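Local structure of probable host range protein 2-3 (Myxoma virus, 5CZ3) at residues A[13-18]-A[45-50]; A[66-71]-A[91-96]. The protein probably acts as a host-range factor of the poxvirus C7 family, helping the virus multiply in different cell types. All blocks are in the same frame, centred on the assembly; numbering follows the deposited sequence.

Interaction 1 (A[13-18]-A[45-50])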
ATOM      1  N   VAL A  13      -1.061  -4.241   2.000  1.00 37.81           N
ATOM      2  CA  VAL A  13      -1.027  -3.051   2.841  1.00 37.50           C
ATOM      3  C   VAL A  13      -1.995  -3.202   4.009  1.00 38.65           C
ATOM      4  O   VAL A  13      -3.185  -3.445   3.809  1.00 39.61           O
ATOM      5  CB  VAL A  13      -1.377  -1.784   2.044  1.00 37.48           C
ATOM      6  CG1 VAL A  13      -1.386  -0.566   2.958  1.00 37.11           C
ATOM      7  CG2 VAL A  13      -0.394  -1.593   0.900  1.00 37.36           C
ATOM      8  N   PHE A  14      -1.479  -3.062   5.226  1.00 39.08           N
ATOM      9  CA  PHE A  14      -2.289  -3.257   6.423  1.00 40.77           C
ATOM     10  C   PHE A  14      -2.430  -1.978   7.241  1.00 42.30           C
ATOM     11  O   PHE A  14      -1.439  -1.323   7.561  1.00 43.53           O
ATOM     12  CB  PHE A  14      -1.687  -4.359   7.297  1.00 41.17           C
ATOM     13  CG  PHE A  14      -1.522  -5.675   6.590  1.00 41.59           C
ATOM     14  CD1 PHE A  14      -2.555  -6.598   6.564  1.00 42.63           C
ATOM     15  CD2 PHE A  14      -0.331  -5.991   5.953  1.00 40.90           C
ATOM     16  CE1 PHE A  14      -2.404  -7.810   5.915  1.00 43.17           C
ATOM     17  CE2 PHE A  14      -0.176  -7.203   5.303  1.00 41.12           C
ATOM     18  CZ  PHE A  14      -1.213  -8.113   5.284  1.00 42.17           C
ATOM     19  N   LEU A  15      -3.669  -1.628   7.573  1.00 43.15           N
ATOM     20  CA  LEU A  15      -3.936  -0.516   8.479  1.00 44.41           C
ATOM     21  C   LEU A  15      -4.207  -1.076   9.871  1.00 46.42           C
ATOM     22  O   LEU A  15      -5.291  -1.594  10.145  1.00 47.44           O
ATOM     23  CB  LEU A  15      -5.114   0.330   7.988  1.00 45.54           C
ATOM     24  CG  LEU A  15      -4.814   1.365   6.895  1.00 45.05           C
ATOM     25  CD1 LEU A  15      -4.496   0.704   5.560  1.00 44.09           C
ATOM     26  CD2 LEU A  15      -5.967   2.351   6.746  1.00 46.21           C
ATOM     27  N   ILE A  16      -3.208  -0.961  10.741  1.00 47.15           N
ATOM     28  CA  ILE A  16      -3.176  -1.685  12.010  1.00 49.27           C
ATOM     29  C   ILE A  16      -4.326  -1.358  12.958  1.00 52.04           C
ATOM     30  O   ILE A  16      -5.094  -2.245  13.335  1.00 52.71           O
ATOM     31  CB  ILE A  16      -1.849  -1.424  12.751  1.00 49.46           C
ATOM     32  CG1 ILE A  16      -0.662  -1.729  11.835  1.00 46.60           C
ATOM     33  CG2 ILE A  16      -1.774  -2.251  14.021  1.00 52.49           C
ATOM     34  CD1 ILE A  16      -0.709  -3.108  11.215  1.00 45.15           C
ATOM     35  N   ASP A  17      -4.437  -0.093  13.347  1.00 54.13           N
ATOM     36  CA  ASP A  17      -5.441   0.319  14.323  1.00 57.37           C
ATOM     37  C   ASP A  17      -6.857   0.249  13.760  1.00 57.50           C
ATOM     38  O   ASP A  17      -7.828   0.157  14.510  1.00 61.08           O
ATOM     39  CB  ASP A  17      -5.146   1.733  14.822  1.00 60.56           C
ATOM     40  CG  ASP A  17      -3.850   1.813  15.607  1.00 64.35           C
ATOM     41  OD1 ASP A  17      -3.531   0.842  16.327  1.00 65.15           O
ATOM     42  OD2 ASP A  17      -3.151   2.843  15.502  1.00 67.76           O
ATOM     43  N   GLU A  18      -6.973   0.294  12.437  1.00 54.02           N
ATOM     44  CA  GLU A  18      -8.273   0.183  11.790  1.00 52.63           C
ATOM     45  C   GLU A  18      -8.627  -1.279  11.544  1.00 51.33           C
ATOM     46  O   GLU A  18      -9.756  -1.597  11.165  1.00 51.52           O
ATOM     47  CB  GLU A  18      -8.293   0.962  10.471  1.00 51.16           C
ATOM     48  CG  GLU A  18      -8.333   2.477  10.636  1.00 51.03           C
ATOM     49  CD  GLU A  18      -7.014   3.051  11.107  1.00 49.23           C
ATOM     50  OE1 GLU A  18      -5.963   2.443  10.816  1.00 47.25           O
ATOM     51  OE2 GLU A  18      -7.027   4.106  11.775  1.00 50.28           O
ATOM     52  N   LYS A  45      -5.953  11.501  14.993  1.00 56.45           N
ATOM     53  CA  LYS A  45      -5.412  10.184  15.311  1.00 54.71           C
ATOM     54  C   LYS A  45      -4.134   9.860  14.551  1.00 50.27           C
ATOM     55  O   LYS A  45      -3.771  10.539  13.591  1.00 49.56           O
ATOM     56  CB  LYS A  45      -6.457   9.103  15.023  1.00 56.36           C
ATOM     57  CG  LYS A  45      -6.805   8.958  13.551  1.00 57.00           C
ATOM     58  CD  LYS A  45      -7.907   7.936  13.334  1.00 58.29           C
ATOM     59  CE  LYS A  45      -9.161   8.302  14.111  1.00 62.94           C
ATOM     60  NZ  LYS A  45     -10.276   7.351  13.846  1.00 66.41           N
ATOM     61  N   TYR A  46      -3.453   8.812  15.003  1.00 47.29           N
ATOM     62  CA  TYR A  46      -2.298   8.278  14.298  1.00 44.37           C
ATOM     63  C   TYR A  46      -2.717   7.067  13.474  1.00 43.23           C
ATOM     64  O   TYR A  46      -3.356   6.151  13.990  1.00 43.67           O
ATOM     65  CB  TYR A  46      -1.188   7.891  15.278  1.00 42.51           C
ATOM     66  CG  TYR A  46      -0.444   9.062  15.878  1.00 43.15           C
ATOM     67  CD1 TYR A  46       0.662   9.608  15.240  1.00 42.30           C
ATOM     68  CD2 TYR A  46      -0.841   9.618  17.087  1.00 45.09           C
ATOM     69  CE1 TYR A  46       1.349  10.675  15.786  1.00 44.09           C
ATOM     70  CE2 TYR A  46      -0.159  10.685  17.641  1.00 46.71           C
ATOM     71  CZ  TYR A  46       0.935  11.210  16.986  1.00 46.27           C
ATOM     72  OH  TYR A  46       1.619  12.273  17.532  1.00 48.47           O
ATOM     73  N   ILE A  47      -2.363   7.065  12.196  1.00 42.39           N
ATOM     74  CA  ILE A  47      -2.679   5.939  11.328  1.00 41.92           C
ATOM     75  C   ILE A  47      -1.410   5.177  10.965  1.00 41.06           C
ATOM     76  O   ILE A  47      -0.485   5.735  10.375  1.00 40.52           O
ATOM     77  CB  ILE A  47      -3.395   6.394  10.047  1.00 42.90           C
ATOM     78  CG1 ILE A  47      -4.679   7.145  10.400  1.00 44.96           C
ATOM     79  CG2 ILE A  47      -3.713   5.200   9.162  1.00 42.28           C
ATOM     80  CD1 ILE A  47      -5.402   7.708   9.203  1.00 46.78           C
ATOM     81  N   THR A  48      -1.372   3.900  11.330  1.00 41.51           N
ATOM     82  CA  THR A  48      -0.197   3.068  11.102  1.00 40.80           C
ATOM     83  C   THR A  48      -0.365   2.195   9.863  1.00 42.12           C
ATOM     84  O   THR A  48      -1.325   1.432   9.756  1.00 43.02           O
ATOM     85  CB  THR A  48       0.094   2.163  12.318  1.00 40.46           C
ATOM     86  OG1 THR A  48       0.218   2.964  13.500  1.00 41.04           O
ATOM     87  CG2 THR A  48       1.381   1.379  12.107  1.00 39.42           C
ATOM     88  N   PHE A  49       0.569   2.318   8.926  1.00 43.47           N
ATOM     89  CA  PHE A  49       0.587   1.471   7.739  1.00 45.30           C
ATOM     90  C   PHE A  49       1.723   0.460   7.814  1.00 44.59           C
ATOM     91  O   PHE A  49       2.869   0.824   8.073  1.00 46.11           O
ATOM     92  CB  PHE A  49       0.744   2.301   6.463  1.00 46.91           C
ATOM     93  CG  PHE A  49      -0.372   3.273   6.216  1.00 49.95           C
ATOM     94  CD1 PHE A  49      -0.356   4.530   6.795  1.00 50.72           C
ATOM     95  CD2 PHE A  49      -1.426   2.938   5.382  1.00 51.80           C
ATOM     96  CE1 PHE A  49      -1.376   5.428   6.560  1.00 52.70           C
ATOM     97  CE2 PHE A  49      -2.449   3.832   5.144  1.00 53.87           C
ATOM     98  CZ  PHE A  49      -2.425   5.078   5.733  1.00 54.35           C
ATOM     99  N   ILE A  50       1.408  -0.809   7.584  1.00 43.23           N
ATOM    100  CA  ILE A  50       2.445  -1.813   7.393  1.00 41.24           C
ATOM    101  C   ILE A  50       2.337  -2.386   5.986  1.00 41.00           C
ATOM    102  O   ILE A  50       1.319  -2.973   5.619  1.00 42.38           O
ATOM    103  CB  ILE A  50       2.361  -2.942   8.437  1.00 41.16           C
ATOM    104  CG1 ILE A  50       2.842  -2.431   9.795  1.00 39.35           C
ATOM    105  CG2 ILE A  50       3.205  -4.133   8.006  1.00 42.06           C
ATOM    106  CD1 ILE A  50       2.914  -3.494  10.862  1.00 39.21           C
TER
HETATM  107  O   HOH W   1      -8.946   4.205  13.743  1.00 52.37           O
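The amide N of Phe14 donates to the carbonyl O of Ile50 over 2.8 Å, and Ile50 N returns the bond to Phe14 O at 2.9 Å, so the two residues form a hydrogen-bonded antiparallel pair. They join strands 10-15 and 45-54, neighbours in the antiparallel sheet of the β-sandwich. Further along, Thr48 O receives the longer bond from Ile16 N (3.2 Å) together with a CA-H contact from Leu15, just where 16-18 leave the strand in a turn.

Side chains alternate between the two faces. Leu15 and Phe49, the non-hydrogen-bonded pair, run side by side into the sandwich interior, with Leu15 CD1 3.8 Å from Phe49 CE2, while Val13 CG1 meets the edge of the same ring. Leu39 of the other sheet lies against both Leu15 and Phe49, and Ile37 against Phe49. On the opposite face, Ile16 leans back over the strand. Its CG1, beside the backbone N (chi1 -53°), rests against Thr48 CG2, and a second bend at chi2 (-53°) brings CD1 to 3.7 Å from Ile50 CD1; Trp151 touches both Phe14 and Ile50 here.

At the end of the turn Glu18 lies across Ile47 at about a right angle, its OE1 3.9 Å from Ile47 CG2. Lys45 NZ forms a salt bridge with Asp123 and a hydrogen bond with Thr122 OG1, and is linked to Glu18 by one water, which donates to Glu18 OE2 at 2.8 Å and only weakly accepts from Lys45 NZ.

Interaction 2 (A[66-71]-A[91-96])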
ATOM      1  N   ILE A  66       9.736   2.340  -1.988  1.00 52.63           N
ATOM      2  CA  ILE A  66       8.359   2.808  -1.896  1.00 50.95           C
ATOM      3  C   ILE A  66       8.343   4.207  -1.301  1.00 51.60           C
ATOM      4  O   ILE A  66       8.902   4.439  -0.229  1.00 52.90           O
ATOM      5  CB  ILE A  66       7.479   1.887  -1.030  1.00 51.32           C
ATOM      6  CG1 ILE A  66       7.431   0.476  -1.616  1.00 51.02           C
ATOM      7  CG2 ILE A  66       6.075   2.461  -0.905  1.00 50.02           C
ATOM      8  CD1 ILE A  66       6.444  -0.440  -0.925  1.00 48.56           C
ATOM      9  N   HIS A  67       7.713   5.142  -2.001  1.00 51.01           N
ATOM     10  CA  HIS A  67       7.586   6.501  -1.497  1.00 52.11           C
ATOM     11  C   HIS A  67       6.133   6.808  -1.160  1.00 50.91           C
ATOM     12  O   HIS A  67       5.230   6.049  -1.515  1.00 49.50           O
ATOM     13  CB  HIS A  67       8.124   7.507  -2.515  1.00 53.14           C
ATOM     14  CG  HIS A  67       9.548   7.264  -2.905  1.00 54.91           C
ATOM     15  ND1 HIS A  67       9.912   6.838  -4.164  1.00 54.48           N
ATOM     16  CD2 HIS A  67      10.698   7.382  -2.200  1.00 57.11           C
ATOM     17  CE1 HIS A  67      11.225   6.708  -4.219  1.00 56.16           C
ATOM     18  NE2 HIS A  67      11.726   7.030  -3.039  1.00 57.71           N
ATOM     19  N   MET A  68       5.908   7.920  -0.469  1.00 51.79           N
ATOM     20  CA  MET A  68       4.558   8.294  -0.073  1.00 51.54           C
ATOM     21  C   MET A  68       4.398   9.800   0.102  1.00 52.69           C
ATOM     22  O   MET A  68       5.291  10.478   0.612  1.00 53.83           O
ATOM     23  CB  MET A  68       4.169   7.578   1.224  1.00 51.76           C
ATOM     24  CG  MET A  68       2.846   8.033   1.823  1.00 48.47           C
ATOM     25  SD  MET A  68       2.669   7.572   3.557  1.00 76.49           S
ATOM     26  CE  MET A  68       1.034   8.211   3.905  1.00101.48           C
ATOM     27  N   ARG A  69       3.256  10.316  -0.339  1.00 52.90           N
ATOM     28  CA  ARG A  69       2.878  11.692  -0.057  1.00 54.56           C
ATOM     29  C   ARG A  69       1.516  11.744   0.621  1.00 53.80           C
ATOM     30  O   ARG A  69       0.543  11.179   0.120  1.00 53.27           O
ATOM     31  CB  ARG A  69       2.854  12.531  -1.335  1.00 56.20           C
ATOM     32  CG  ARG A  69       4.215  12.771  -1.949  1.00 58.01           C
ATOM     33  CD  ARG A  69       4.158  13.913  -2.944  1.00 60.23           C
ATOM     34  NE  ARG A  69       5.451  14.146  -3.580  1.00 62.18           N
ATOM     35  CZ  ARG A  69       6.335  15.047  -3.164  1.00 65.37           C
ATOM     36  NH1 ARG A  69       6.065  15.806  -2.112  1.00 66.46           N
ATOM     37  NH2 ARG A  69       7.488  15.192  -3.803  1.00 68.54           N
ATOM     38  N   LEU A  70       1.460  12.419   1.764  1.00 52.14           N
ATOM     39  CA  LEU A  70       0.199  12.657   2.453  1.00 53.43           C
ATOM     40  C   LEU A  70      -0.240  14.095   2.223  1.00 58.52           C
ATOM     41  O   LEU A  70       0.409  15.028   2.698  1.00 59.92           O
ATOM     42  CB  LEU A  70       0.328  12.373   3.951  1.00 51.52           C
ATOM     43  CG  LEU A  70      -0.954  12.560   4.765  1.00 51.85           C
ATOM     44  CD1 LEU A  70      -1.990  11.517   4.375  1.00 50.15           C
ATOM     45  CD2 LEU A  70      -0.669  12.509   6.258  1.00 50.52           C
ATOM     46  N   ASN A  71      -1.337  14.261   1.491  1.00 61.67           N
ATOM     47  CA  ASN A  71      -1.850  15.580   1.131  1.00 67.07           C
ATOM     48  C   ASN A  71      -0.789  16.443   0.454  1.00 68.57           C
ATOM     49  O   ASN A  71      -0.709  17.647   0.693  1.00 72.06           O
ATOM     50  CB  ASN A  71      -2.400  16.300   2.366  1.00 69.53           C
ATOM     51  CG  ASN A  71      -3.584  15.578   2.984  1.00 70.13           C
ATOM     52  OD1 ASN A  71      -4.362  14.926   2.286  1.00 71.58           O
ATOM     53  ND2 ASN A  71      -3.724  15.694   4.299  1.00 69.28           N
ATOM     54  N   VAL A  91       4.993   2.870   8.232  1.00 47.26           N
ATOM     55  CA  VAL A  91       4.901   4.319   8.315  1.00 51.65           C
ATOM     56  C   VAL A  91       3.719   4.728   9.193  1.00 55.07           C
ATOM     57  O   VAL A  91       2.660   4.099   9.171  1.00 55.63           O
ATOM     58  CB  VAL A  91       4.784   4.966   6.905  1.00 45.77           C
ATOM     59  CG1 VAL A  91       3.521   4.519   6.195  1.00 45.35           C
ATOM     60  CG2 VAL A  91       4.838   6.482   6.999  1.00 46.69           C
ATOM     61  N   VAL A  92       3.924   5.768   9.991  1.00 24.40           N
ATOM     62  CA  VAL A  92       2.878   6.299  10.849  1.00 27.41           C
ATOM     63  C   VAL A  92       2.652   7.770  10.531  1.00 29.24           C
ATOM     64  O   VAL A  92       3.584   8.573  10.571  1.00 38.57           O
ATOM     65  CB  VAL A  92       3.226   6.135  12.340  1.00 27.97           C
ATOM     66  CG1 VAL A  92       2.197   6.839  13.210  1.00 28.25           C
ATOM     67  CG2 VAL A  92       3.325   4.656  12.704  1.00 27.94           C
ATOM     68  N   ILE A  93       1.415   8.116  10.197  1.00 57.27           N
ATOM     69  CA  ILE A  93       1.067   9.500   9.910  1.00 53.83           C
ATOM     70  C   ILE A  93       0.133  10.044  10.978  1.00 53.76           C
ATOM     71  O   ILE A  93      -0.571   9.288  11.647  1.00 52.57           O
ATOM     72  CB  ILE A  93       0.396   9.647   8.533  1.00 51.51           C
ATOM     73  CG1 ILE A  93      -0.901   8.838   8.483  1.00 49.39           C
ATOM     74  CG2 ILE A  93       1.344   9.208   7.431  1.00 50.19           C
ATOM     75  CD1 ILE A  93      -1.676   9.002   7.196  1.00 48.56           C
ATOM     76  N   TYR A  94       0.137  11.361  11.137  1.00 54.41           N
ATOM     77  CA  TYR A  94      -0.777  12.016  12.057  1.00 55.56           C
ATOM     78  C   TYR A  94      -1.748  12.899  11.287  1.00 57.09           C
ATOM     79  O   TYR A  94      -1.332  13.806  10.566  1.00 58.35           O
ATOM     80  CB  TYR A  94      -0.011  12.842  13.088  1.00 56.68           C
ATOM     81  CG  TYR A  94      -0.910  13.671  13.971  1.00 57.64           C
ATOM     82  CD1 TYR A  94      -1.559  13.105  15.061  1.00 56.43           C
ATOM     83  CD2 TYR A  94      -1.118  15.019  13.712  1.00 60.49           C
ATOM     84  CE1 TYR A  94      -2.387  13.860  15.869  1.00 55.17           C
ATOM     85  CE2 TYR A  94      -1.942  15.778  14.512  1.00 58.07           C
ATOM     86  CZ  TYR A  94      -2.574  15.196  15.588  1.00 62.61           C
ATOM     87  OH  TYR A  94      -3.398  15.951  16.391  1.00 67.37           O
ATOM     88  N   VAL A  95      -3.040  12.633  11.444  1.00 57.43           N
ATOM     89  CA  VAL A  95      -4.060  13.396  10.735  1.00 59.56           C
ATOM     90  C   VAL A  95      -5.053  14.041  11.694  1.00 63.48           C
ATOM     91  O   VAL A  95      -5.347  13.501  12.761  1.00 62.88           O
ATOM     92  CB  VAL A  95      -4.829  12.511   9.733  1.00 57.38           C
ATOM     93  CG1 VAL A  95      -3.924  12.113   8.575  1.00 55.37           C
ATOM     94  CG2 VAL A  95      -5.395  11.282  10.429  1.00 55.89           C
ATOM     95  N   GLU A  96      -5.559  15.207  11.305  1.00 67.82           N
ATOM     96  CA  GLU A  96      -6.536  15.933  12.105  1.00 72.65           C
ATOM     97  C   GLU A  96      -7.865  16.004  11.368  1.00 73.59           C
ATOM     98  O   GLU A  96      -8.913  16.238  11.969  1.00 75.93           O
ATOM     99  CB  GLU A  96      -6.027  17.340  12.430  1.00 77.50           C
ATOM    100  CG  GLU A  96      -4.835  17.355  13.372  1.00 78.24           C
ATOM    101  CD  GLU A  96      -4.357  18.755  13.703  1.00 82.34           C
ATOM    102  OE1 GLU A  96      -4.437  19.640  12.826  1.00 83.76           O
ATOM    103  OE2 GLU A  96      -3.908  18.968  14.848  1.00 84.48           O
TER
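Two strands from opposing sheets of the β-sandwich face each other here across the hydrophobic core. Strand 67-70, in the mixed sheet, and residues 91-95 of strand 87-95, in the antiparallel one, run almost parallel, 8° apart, with their axes 9.9 Å from each other. That spacing is bridged by side chains alone, and no hydrogen bond passes between the segments.

Met68 and Leu70, alternate residues of one strand, reach toward Val91, Ile93 and Val95, alternate residues of the other. The Met68 side chain is fully extended, with CG anti to the backbone N (chi1 173°), and this carries its thioether end across the gap. There SD passes Val91 CG1 at 4.1 Å and the terminal CE lies 3.7 Å from Ile93 CG2, the Met68 and Ile93 side chains meeting at about a right angle. Leu70 approaches Ile93 with both branches: CD1 and CD2 are each 3.8 Å from Ile93 CD1, and CD2 continues to Val95 CG1 at 4.0 Å. Ile93 faces both residues: CG2 meets Met68 CE and also borders Leu70 CD2, while CD1 meets both leucine methyls.

Around this cluster, Ala101 and Phe103 touch Met68 from the neighbouring strand, and Ile75 touches Met68, Leu70 and Val91. With only aliphatic carbons and a thioether in touch, the two sheets are held together at this point by dispersion and the exclusion of water, without directional bonds.

In the fold
Strand 87-95 connects the two contacts: it pairs with strand 45-54 of interaction 1 and sends its inward side chains into interaction 2. Phe49 N lies 2.8 Å from Val91 O, a probable hydrogen bond, and Phe49 CE1 packs on Ile93 CD1, so the interior face of interaction 1 merges with the core of interaction 2. Their centres are about 11 Å apart. Interaction 1 works within a sheet, through backbone bonds, and runs from buried strand to a partly exposed turn that carries acidic residues. Interaction 2 works between sheets, is buried and wholly apolar, and buries less surface, 213 against 499 Å². The first joins adjacent strands of one sheet, the second packs one sheet against the other.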